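Local coordinates for protein arylmalonate decarboxylase (PDB 3IXL) that catalyses the enantioselective decarboxylation of 2-aryl-2-methylmalonates, taking up a proton and releasing carbon dioxide to leave 2-arylpropionates, at residues Val120-Ala125 against Glu132-Phe137; Asn110-Leu115 against Ala136-Glu141; Asp57-Leu62 against Val91-Ala96. The protein carries 2 engineered substitutions. All blocks are in the same frame, centred on the assembly; numbering follows the deposited sequence.

Contact 1: Val120-Ala125 against Glu132-Phe137; sequences VALATA and ERLAAF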
loop_
_atom_site.group_PDB
_atom_site.type_symbol
_atom_site.label_atom_id
_atom_site.label_comp_id
_atom_site.label_asym_id
_atom_site.label_seq_id
_atom_site.Cartn_x
_atom_site.Cartn_y
_atom_site.Cartn_z
ATOM N N VAL A 120 -1.651 16.098 -2.295
ATOM C CA VAL A 120 -0.924 15.079 -1.569
ATOM C C VAL A 120 0.575 15.162 -1.822
ATOM O O VAL A 120 1.026 15.089 -2.963
ATOM C CB VAL A 120 -1.492 13.662 -1.894
ATOM C CG1 VAL A 120 -1.426 13.331 -3.394
ATOM C CG2 VAL A 120 -0.813 12.587 -1.031
ATOM N N ALA A 121 1.336 15.348 -0.745
ATOM C CA ALA A 121 2.791 15.314 -0.824
ATOM C C ALA A 121 3.221 13.850 -0.864
ATOM O O ALA A 121 2.629 13.014 -0.171
ATOM C CB ALA A 121 3.399 16.022 0.375
ATOM N N LEU A 122 4.248 13.550 -1.656
ATOM C CA LEU A 122 4.715 12.169 -1.819
ATOM C C LEU A 122 6.041 11.940 -1.118
ATOM O O LEU A 122 7.013 12.665 -1.351
ATOM C CB LEU A 122 4.879 11.836 -3.305
ATOM C CG LEU A 122 3.710 12.122 -4.253
ATOM C CD1 LEU A 122 4.031 11.715 -5.702
ATOM C CD2 LEU A 122 2.432 11.453 -3.764
ATOM N N ALA A 123 6.086 10.921 -0.264
ATOM C CA ALA A 123 7.310 10.502 0.409
ATOM C C ALA A 123 7.440 9.041 0.041
ATOM O O ALA A 123 6.629 8.232 0.489
ATOM C CB ALA A 123 7.162 10.660 1.923
ATOM N N THR A 124 8.417 8.691 -0.796
ATOM C CA THR A 124 8.439 7.324 -1.338
ATOM C C THR A 124 9.794 6.657 -1.200
ATOM O O THR A 124 10.809 7.324 -0.956
ATOM C CB THR A 124 8.072 7.264 -2.830
ATOM O OG1 THR A 124 9.261 7.480 -3.606
ATOM C CG2 THR A 124 6.980 8.276 -3.198
ATOM N N ALA A 125 9.801 5.337 -1.395
ATOM C CA ALA A 125 11.018 4.556 -1.348
ATOM C C ALA A 125 11.696 4.495 -2.717
ATOM O O ALA A 125 12.806 3.991 -2.811
ATOM C CB ALA A 125 10.709 3.148 -0.860
ATOM N N GLU A 132 7.333 9.014 -11.018
ATOM C CA GLU A 132 6.581 9.663 -12.087
ATOM C C GLU A 132 5.291 8.906 -12.366
ATOM O O GLU A 132 4.240 9.512 -12.552
ATOM C CB GLU A 132 7.418 9.752 -13.365
ATOM C CG GLU A 132 8.554 10.756 -13.289
ATOM C CD GLU A 132 9.372 10.840 -14.572
ATOM O OE1 GLU A 132 10.343 11.628 -14.598
ATOM O OE2 GLU A 132 9.051 10.137 -15.555
ATOM N N ARG A 133 5.375 7.575 -12.374
ATOM C CA ARG A 133 4.197 6.742 -12.602
ATOM C C ARG A 133 3.188 6.871 -11.464
ATOM O O ARG A 133 1.977 6.896 -11.697
ATOM C CB ARG A 133 4.607 5.282 -12.807
ATOM C CG ARG A 133 5.379 5.051 -14.114
ATOM C CD ARG A 133 6.076 3.704 -14.107
ATOM N NE ARG A 133 7.025 3.521 -15.209
ATOM C CZ ARG A 133 6.875 2.660 -16.210
ATOM N NH1 ARG A 133 5.800 1.885 -16.296
ATOM N NH2 ARG A 133 7.825 2.581 -17.133
ATOM N N LEU A 134 3.681 6.983 -10.231
ATOM C CA LEU A 134 2.815 7.223 -9.090
ATOM C C LEU A 134 2.083 8.552 -9.252
ATOM O O LEU A 134 0.859 8.605 -9.117
ATOM C CB LEU A 134 3.623 7.205 -7.787
ATOM C CG LEU A 134 2.870 7.584 -6.504
ATOM C CD1 LEU A 134 1.673 6.687 -6.261
ATOM C CD2 LEU A 134 3.797 7.570 -5.293
ATOM N N ALA A 135 2.820 9.620 -9.559
ATOM C CA ALA A 135 2.188 10.930 -9.766
ATOM C C ALA A 135 1.140 10.910 -10.874
ATOM O O ALA A 135 0.059 11.496 -10.719
ATOM C CB ALA A 135 3.239 12.005 -10.033
ATOM N N ALA A 136 1.439 10.220 -11.973
ATOM C CA ALA A 136 0.493 10.116 -13.090
ATOM C C ALA A 136 -0.773 9.357 -12.692
ATOM O O ALA A 136 -1.893 9.755 -13.055
ATOM C CB ALA A 136 1.154 9.469 -14.296
ATOM N N PHE A 137 -0.593 8.262 -11.951
ATOM C CA PHE A 137 -1.706 7.472 -11.433
ATOM C C PHE A 137 -2.609 8.323 -10.544
ATOM O O PHE A 137 -3.835 8.342 -10.718
ATOM C CB PHE A 137 -1.165 6.255 -10.656
ATOM C CG PHE A 137 -2.221 5.479 -9.918
ATOM C CD1 PHE A 137 -3.016 4.535 -10.575
ATOM C CD2 PHE A 137 -2.404 5.666 -8.559
ATOM C CE1 PHE A 137 -3.993 3.815 -9.880
ATOM C CE2 PHE A 137 -3.381 4.947 -7.860
ATOM C CZ PHE A 137 -4.168 4.025 -8.526
#
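Leu134, on one turn of helix 128-140, touches two side chains of strand 119-124 with its CD2 methyl. It meets Thr124 CG2 end-on, with Leu134 CD2 3.9 Å from that methyl, and it meets Leu122 in the same head-on manner, with 4.2 Å between Leu134 CD2 and Leu122 CD1. The first torsion of Leu134 places CG opposite the backbone N (chi1 174°), which carries the isobutyl group off the helix toward the strand. On the strand, Leu122 and Thr124 both face the helix, while Ala123 between them faces away and lies on Leu186 of strand 183-187. Thr124 divides its branches by chemistry: the methyl is spent on Leu134, whereas OG1 is hydrogen-bonded to Asn131, about one turn before Leu134 on helix 128-140, and to the backbone N of Tyr126. This inner side is buried, and Leu134 continues from it onto Leu185, Ser187 and Phe79.

The other flank is looser. Ala135 offers a single methyl, its CB lying 4.4 Å from Leu122 CD1, and it is partly exposed. No hydrogen bond joins Val120-Ala125 to Glu132-Phe137, where the touching is between methyl groups; the polar tie is that from Thr124 to Asn131. The axes of strand 120-124 and helical segment 132-137 come within 10.7 Å and run nearly antiparallel, at 152°. A chain that leaves a strand and returns over it as a helix, before entering parallel strand 144-145, makes the first half of a beta-alpha-beta crossover, the building unit of the alpha/beta domains in this Asp/Glu racemase-like family.

Contact 2: Asn110-Leu115 against Ala136-Glu141; sequences NGLRAL and AFLAEE
Arg113 lays the edge of its guanidinium against Glu141, where NH2 serves two acceptors of that one residue. The first is a side-chain oxygen: Arg113 NH2 lies 3.0 Å from Glu141 OE1, a hydrogen bond that is also a salt bridge. The second is the main chain, with Arg113 NH2 3.1 Å from Glu141 O, approaching in the carbonyl plane on a lone pair. Both oxygens lie close to the plane of the guanidinium. The carboxylate does not share that plane; the two groups are turned 55° apart, and OE1 is met on its anti side, with the nitrogen 29° out of the carboxylate plane. A single-pronged bridge results, rather than a flat, two-bond pairing of the groups.

The side chains reach this point differently. Arg113 is stretched out from CG to NE, whereas Glu141 folds at its second torsion (chi2 -78°), and the two cross at about a right angle. Glu141 CG, placed by the first torsion beside the backbone N, lies over one face of the Phe137 ring, 4.3 Å above the plane and toward the rim; the bend at chi2 then directs the carboxylate to the arginine. A water completes the polar side: it accepts from Arg113 NE at 2.7 Å and donates to Glu141 O at 3.0 Å.

Deeper in, Leu112 and Leu138 make a light apolar contact, with 4.3 Å between Leu112 CD1 and Leu138 CD2. Leu109, earlier on helix 104-114, touches Leu138 and Glu141 and fills out this inner layer.

Glu141 is the residue at which the chain leaves helix 128-140, so its carbonyl lies at a C-terminal end, where the helix dipole should favour a positive partner. The arginine therefore probably balances both the carboxylate charge and the partial negative charge of the helix end.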
loop_
_atom_site.group_PDB
_atom_site.type_symbol
_atom_site.label_atom_id
_atom_site.label_comp_id
_atom_site.label_asym_id
_atom_site.label_seq_id
_atom_site.Cartn_x
_atom_site.Cartn_y
_atom_site.Cartn_z
ATOM N N ASN A 110 -8.274 4.865 -1.544
ATOM C CA ASN A 110 -9.367 4.844 -0.583
ATOM C C ASN A 110 -8.988 5.553 0.712
ATOM O O ASN A 110 -9.792 6.293 1.277
ATOM C CB ASN A 110 -9.814 3.412 -0.294
ATOM C CG ASN A 110 -10.610 2.809 -1.442
ATOM O OD1 ASN A 110 -11.109 3.519 -2.327
ATOM N ND2 ASN A 110 -10.701 1.490 -1.452
ATOM N N GLY A 111 -7.761 5.344 1.181
ATOM C CA GLY A 111 -7.307 5.970 2.419
ATOM C C GLY A 111 -7.202 7.477 2.285
ATOM O O GLY A 111 -7.621 8.209 3.174
ATOM N N LEU A 112 -6.629 7.935 1.177
ATOM C CA LEU A 112 -6.518 9.372 0.934
ATOM C C LEU A 112 -7.888 10.036 0.898
ATOM O O LEU A 112 -8.094 11.083 1.519
ATOM C CB LEU A 112 -5.739 9.655 -0.357
ATOM C CG LEU A 112 -4.242 9.311 -0.276
ATOM C CD1 LEU A 112 -3.628 9.227 -1.670
ATOM C CD2 LEU A 112 -3.484 10.326 0.587
ATOM N N ARG A 113 -8.830 9.417 0.200
ATOM C CA ARG A 113 -10.196 9.951 0.147
ATOM C C ARG A 113 -10.879 9.943 1.513
ATOM O O ARG A 113 -11.527 10.920 1.894
ATOM C CB ARG A 113 -11.021 9.216 -0.898
ATOM C CG ARG A 113 -10.584 9.593 -2.314
ATOM C CD ARG A 113 -11.109 8.625 -3.343
ATOM N NE ARG A 113 -10.537 8.882 -4.662
ATOM C CZ ARG A 113 -10.503 7.990 -5.649
ATOM N NH1 ARG A 113 -10.997 6.771 -5.463
ATOM N NH2 ARG A 113 -9.962 8.312 -6.820
ATOM N N ALA A 114 -10.701 8.862 2.262
ATOM C CA ALA A 114 -11.259 8.761 3.614
ATOM C C ALA A 114 -10.789 9.901 4.518
ATOM O O ALA A 114 -11.506 10.318 5.435
ATOM C CB ALA A 114 -10.883 7.414 4.240
ATOM N N LEU A 115 -9.569 10.377 4.281
ATOM C CA LEU A 115 -8.970 11.420 5.109
ATOM C C LEU A 115 -9.095 12.813 4.487
ATOM O O LEU A 115 -8.520 13.774 5.009
ATOM C CB LEU A 115 -7.508 11.085 5.426
ATOM C CG LEU A 115 -7.360 9.882 6.358
ATOM C CD1 LEU A 115 -5.981 9.274 6.260
ATOM C CD2 LEU A 115 -7.681 10.295 7.803
ATOM N N ALA A 136 1.439 10.220 -11.973
ATOM C CA ALA A 136 0.493 10.116 -13.090
ATOM C C ALA A 136 -0.773 9.357 -12.692
ATOM O O ALA A 136 -1.893 9.755 -13.055
ATOM C CB ALA A 136 1.154 9.469 -14.296
ATOM N N PHE A 137 -0.593 8.262 -11.951
ATOM C CA PHE A 137 -1.706 7.472 -11.433
ATOM C C PHE A 137 -2.609 8.323 -10.544
ATOM O O PHE A 137 -3.835 8.342 -10.718
ATOM C CB PHE A 137 -1.165 6.255 -10.656
ATOM C CG PHE A 137 -2.221 5.479 -9.918
ATOM C CD1 PHE A 137 -3.016 4.535 -10.575
ATOM C CD2 PHE A 137 -2.404 5.666 -8.559
ATOM C CE1 PHE A 137 -3.993 3.815 -9.880
ATOM C CE2 PHE A 137 -3.381 4.947 -7.860
ATOM C CZ PHE A 137 -4.168 4.025 -8.526
ATOM N N LEU A 138 -2.008 9.034 -9.596
ATOM C CA LEU A 138 -2.797 9.874 -8.693
ATOM C C LEU A 138 -3.569 10.958 -9.451
ATOM O O LEU A 138 -4.745 11.191 -9.162
ATOM C CB LEU A 138 -1.929 10.478 -7.589
ATOM C CG LEU A 138 -1.266 9.472 -6.635
ATOM C CD1 LEU A 138 -0.197 10.168 -5.801
ATOM C CD2 LEU A 138 -2.290 8.793 -5.735
ATOM N N ALA A 139 -2.919 11.592 -10.424
ATOM C CA ALA A 139 -3.586 12.600 -11.258
ATOM C C ALA A 139 -4.751 12.010 -12.057
ATOM O O ALA A 139 -5.805 12.646 -12.184
ATOM C CB ALA A 139 -2.585 13.283 -12.178
ATOM N N GLU A 140 -4.576 10.798 -12.590
ATOM C CA GLU A 140 -5.659 10.100 -13.296
ATOM C C GLU A 140 -6.861 9.889 -12.385
ATOM O O GLU A 140 -8.006 9.822 -12.856
ATOM C CB GLU A 140 -5.193 8.732 -13.811
ATOM C CG GLU A 140 -4.354 8.748 -15.076
ATOM C CD GLU A 140 -3.975 7.339 -15.536
ATOM O OE1 GLU A 140 -4.179 7.016 -16.728
ATOM O OE2 GLU A 140 -3.470 6.555 -14.712
ATOM N N GLU A 141 -6.591 9.767 -11.085
ATOM C CA GLU A 141 -7.616 9.489 -10.089
ATOM C C GLU A 141 -8.101 10.750 -9.378
ATOM O O GLU A 141 -8.686 10.681 -8.293
ATOM C CB GLU A 141 -7.089 8.453 -9.089
ATOM C CG GLU A 141 -6.942 7.058 -9.685
ATOM C CD GLU A 141 -8.269 6.315 -9.814
ATOM O OE1 GLU A 141 -9.308 6.825 -9.338
ATOM O OE2 GLU A 141 -8.267 5.200 -10.376
HETATM O O HOH W 1 -10.269 11.349 -5.838
#

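Contact 3: Asp57-Leu62 against Val91-Ala96; sequences DHARRL and VAMREA
Ala59 is the first residue of Asp57-Leu62 to touch helix 83-97: its methyl points across to Met93, with Ala59 CB 4.3 Å from Met93 CG. The small side chain suits a close approach of the two backbones, since the CA atoms of Ala59 and Met93 are 6.2 Å apart. On the side facing the sheet, Ile12 of strand 8-13 touches both residues, so the helices pack side by side on the first parallel sheet, as in the helix layer of an alpha/beta domain. Val55 and Val56 extend the packing, onto Met93 and Ala96 respectively.

Arg60 comes next and takes the outer edge. Its chain is extended from CG to NE and passes over the end of Ala96, with Arg60 NE 3.7 Å from Ala96 CB. A near-perpendicular last torsion (chi4 -88°) turns the guanidinium so that one face receives Ala96 O, 3.1 Å above the plane and toward the rim. Although Arg60 NH1 is 3.2 Å from Ala96 O, the angle is too poor for a hydrogen bond.

Between these segments, then, a methyl meets a methylene on the inner side, and a guanidinium face crosses a methyl and a carbonyl on the outer. Attraction between the guanidinium charge and the carbonyl dipole is likely, but only weakly directional.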
loop_
_atom_site.group_PDB
_atom_site.type_symbol
_atom_site.label_atom_id
_atom_site.label_comp_id
_atom_site.label_asym_id
_atom_site.label_seq_id
_atom_site.Cartn_x
_atom_site.Cartn_y
_atom_site.Cartn_z
ATOM N N ASP A 57 -2.907 -16.175 -10.859
ATOM C CA ASP A 57 -2.695 -17.526 -10.343
ATOM C C ASP A 57 -2.528 -17.529 -8.831
ATOM O O ASP A 57 -3.008 -18.435 -8.153
ATOM C CB ASP A 57 -1.498 -18.195 -11.021
ATOM C CG ASP A 57 -1.735 -18.445 -12.504
ATOM O OD1 ASP A 57 -2.865 -18.824 -12.892
ATOM O OD2 ASP A 57 -0.790 -18.236 -13.289
ATOM N N HIS A 58 -1.859 -16.505 -8.298
ATOM C CA HIS A 58 -1.711 -16.384 -6.848
ATOM C C HIS A 58 -3.057 -16.086 -6.184
ATOM O O HIS A 58 -3.354 -16.606 -5.112
ATOM C CB HIS A 58 -0.669 -15.325 -6.480
ATOM C CG HIS A 58 0.739 -15.794 -6.662
ATOM N ND1 HIS A 58 1.416 -16.499 -5.690
ATOM C CD2 HIS A 58 1.589 -15.684 -7.710
ATOM C CE1 HIS A 58 2.627 -16.791 -6.126
ATOM N NE2 HIS A 58 2.758 -16.310 -7.349
ATOM N N ALA A 59 -3.877 -15.261 -6.840
ATOM C CA ALA A 59 -5.241 -15.013 -6.361
ATOM C C ALA A 59 -6.045 -16.321 -6.250
ATOM O O ALA A 59 -6.725 -16.556 -5.250
ATOM C CB ALA A 59 -5.952 -13.993 -7.257
ATOM N N ARG A 60 -5.960 -17.156 -7.284
ATOM C CA ARG A 60 -6.638 -18.445 -7.309
ATOM C C ARG A 60 -6.136 -19.366 -6.192
ATOM O O ARG A 60 -6.942 -20.057 -5.557
ATOM C CB ARG A 60 -6.449 -19.124 -8.661
ATOM C CG ARG A 60 -7.194 -18.491 -9.831
ATOM C CD ARG A 60 -6.951 -19.328 -11.094
ATOM N NE ARG A 60 -7.579 -18.783 -12.296
ATOM C CZ ARG A 60 -8.823 -19.054 -12.688
ATOM N NH1 ARG A 60 -9.599 -19.861 -11.969
ATOM N NH2 ARG A 60 -9.297 -18.509 -13.800
ATOM N N ARG A 61 -4.821 -19.371 -5.943
ATOM C CA ARG A 61 -4.283 -20.180 -4.843
ATOM C C ARG A 61 -4.908 -19.758 -3.521
ATOM O O ARG A 61 -5.372 -20.590 -2.738
ATOM C CB ARG A 61 -2.756 -20.098 -4.734
ATOM C CG ARG A 61 -2.247 -20.953 -3.570
ATOM C CD ARG A 61 -0.844 -20.635 -3.142
ATOM N NE ARG A 61 -0.538 -21.305 -1.874
ATOM C CZ ARG A 61 0.403 -20.912 -1.018
ATOM N NH1 ARG A 61 1.135 -19.832 -1.283
ATOM N NH2 ARG A 61 0.604 -21.584 0.115
ATOM N N LEU A 62 -4.927 -18.452 -3.273
ATOM C CA LEU A 62 -5.512 -17.941 -2.035
ATOM C C LEU A 62 -7.004 -18.272 -1.905
ATOM O O LEU A 62 -7.486 -18.578 -0.811
ATOM C CB LEU A 62 -5.260 -16.429 -1.907
ATOM C CG LEU A 62 -3.779 -16.053 -1.736
ATOM C CD1 LEU A 62 -3.559 -14.598 -2.115
ATOM C CD2 LEU A 62 -3.280 -16.324 -0.321
ATOM N N VAL A 91 -10.371 -6.625 -11.652
ATOM C CA VAL A 91 -11.473 -7.358 -12.264
ATOM C C VAL A 91 -11.036 -8.764 -12.662
ATOM O O VAL A 91 -11.789 -9.723 -12.458
ATOM C CB VAL A 91 -12.057 -6.592 -13.480
ATOM C CG1 VAL A 91 -12.990 -7.494 -14.302
ATOM C CG2 VAL A 91 -12.792 -5.361 -13.010
ATOM N N ALA A 92 -9.833 -8.892 -13.222
ATOM C CA ALA A 92 -9.301 -10.204 -13.601
ATOM C C ALA A 92 -9.150 -11.115 -12.390
ATOM O O ALA A 92 -9.478 -12.299 -12.454
ATOM C CB ALA A 92 -7.982 -10.070 -14.341
ATOM N N MET A 93 -8.642 -10.565 -11.286
ATOM C CA MET A 93 -8.536 -11.316 -10.032
ATOM C C MET A 93 -9.909 -11.771 -9.555
ATOM O O MET A 93 -10.086 -12.918 -9.151
ATOM C CB MET A 93 -7.867 -10.466 -8.948
ATOM C CG MET A 93 -6.411 -10.143 -9.223
ATOM S SD MET A 93 -5.780 -8.793 -8.183
ATOM C CE MET A 93 -5.825 -9.563 -6.582
ATOM N N ARG A 94 -10.885 -10.874 -9.610
ATOM C CA ARG A 94 -12.231 -11.203 -9.158
ATOM C C ARG A 94 -12.860 -12.295 -10.028
ATOM O O ARG A 94 -13.470 -13.234 -9.512
ATOM C CB ARG A 94 -13.114 -9.954 -9.112
ATOM C CG ARG A 94 -14.487 -10.243 -8.564
ATOM C CD ARG A 94 -14.948 -9.233 -7.533
ATOM N NE ARG A 94 -15.576 -8.055 -8.111
ATOM C CZ ARG A 94 -16.842 -7.682 -7.906
ATOM N NH1 ARG A 94 -17.658 -8.386 -7.130
ATOM N NH2 ARG A 94 -17.292 -6.591 -8.490
ATOM N N GLU A 95 -12.697 -12.186 -11.343
ATOM C CA GLU A 95 -13.273 -13.186 -12.252
ATOM C C GLU A 95 -12.603 -14.550 -12.096
ATOM O O GLU A 95 -13.236 -15.584 -12.334
ATOM C CB GLU A 95 -13.257 -12.687 -13.707
ATOM C CG GLU A 95 -14.230 -11.521 -13.948
ATOM C CD GLU A 95 -14.371 -11.100 -15.420
ATOM O OE1 GLU A 95 -13.999 -11.886 -16.315
ATOM O OE2 GLU A 95 -14.883 -9.983 -15.672
ATOM N N ALA A 96 -11.342 -14.555 -11.668
ATOM C CA ALA A 96 -10.593 -15.788 -11.433
ATOM C C ALA A 96 -10.976 -16.481 -10.131
ATOM O O ALA A 96 -10.783 -17.686 -10.008
ATOM C CB ALA A 96 -9.105 -15.514 -11.447
#

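From the N terminus, contact 3 closes first, joining helix 55-64 to helix 83-97 around the intervening strand 67-72 of the first parallel sheet. It is complete before the others begin, and its nearest atoms stay about 12 Å from theirs. Contact 2 then opens on helix 104-114, and contact 1 opens inside it on strand 119-124. Contact 1 is the shorter closure and nests within contact 2, both ending on helix 128-140 and sharing Ala136 and Phe137. The two also touch, Leu122 CD2 lying 3.6 Å from Leu138 CD1. Together they tie the second parallel sheet, through helix 128-140, to helix 104-114, which precedes strand 119-124.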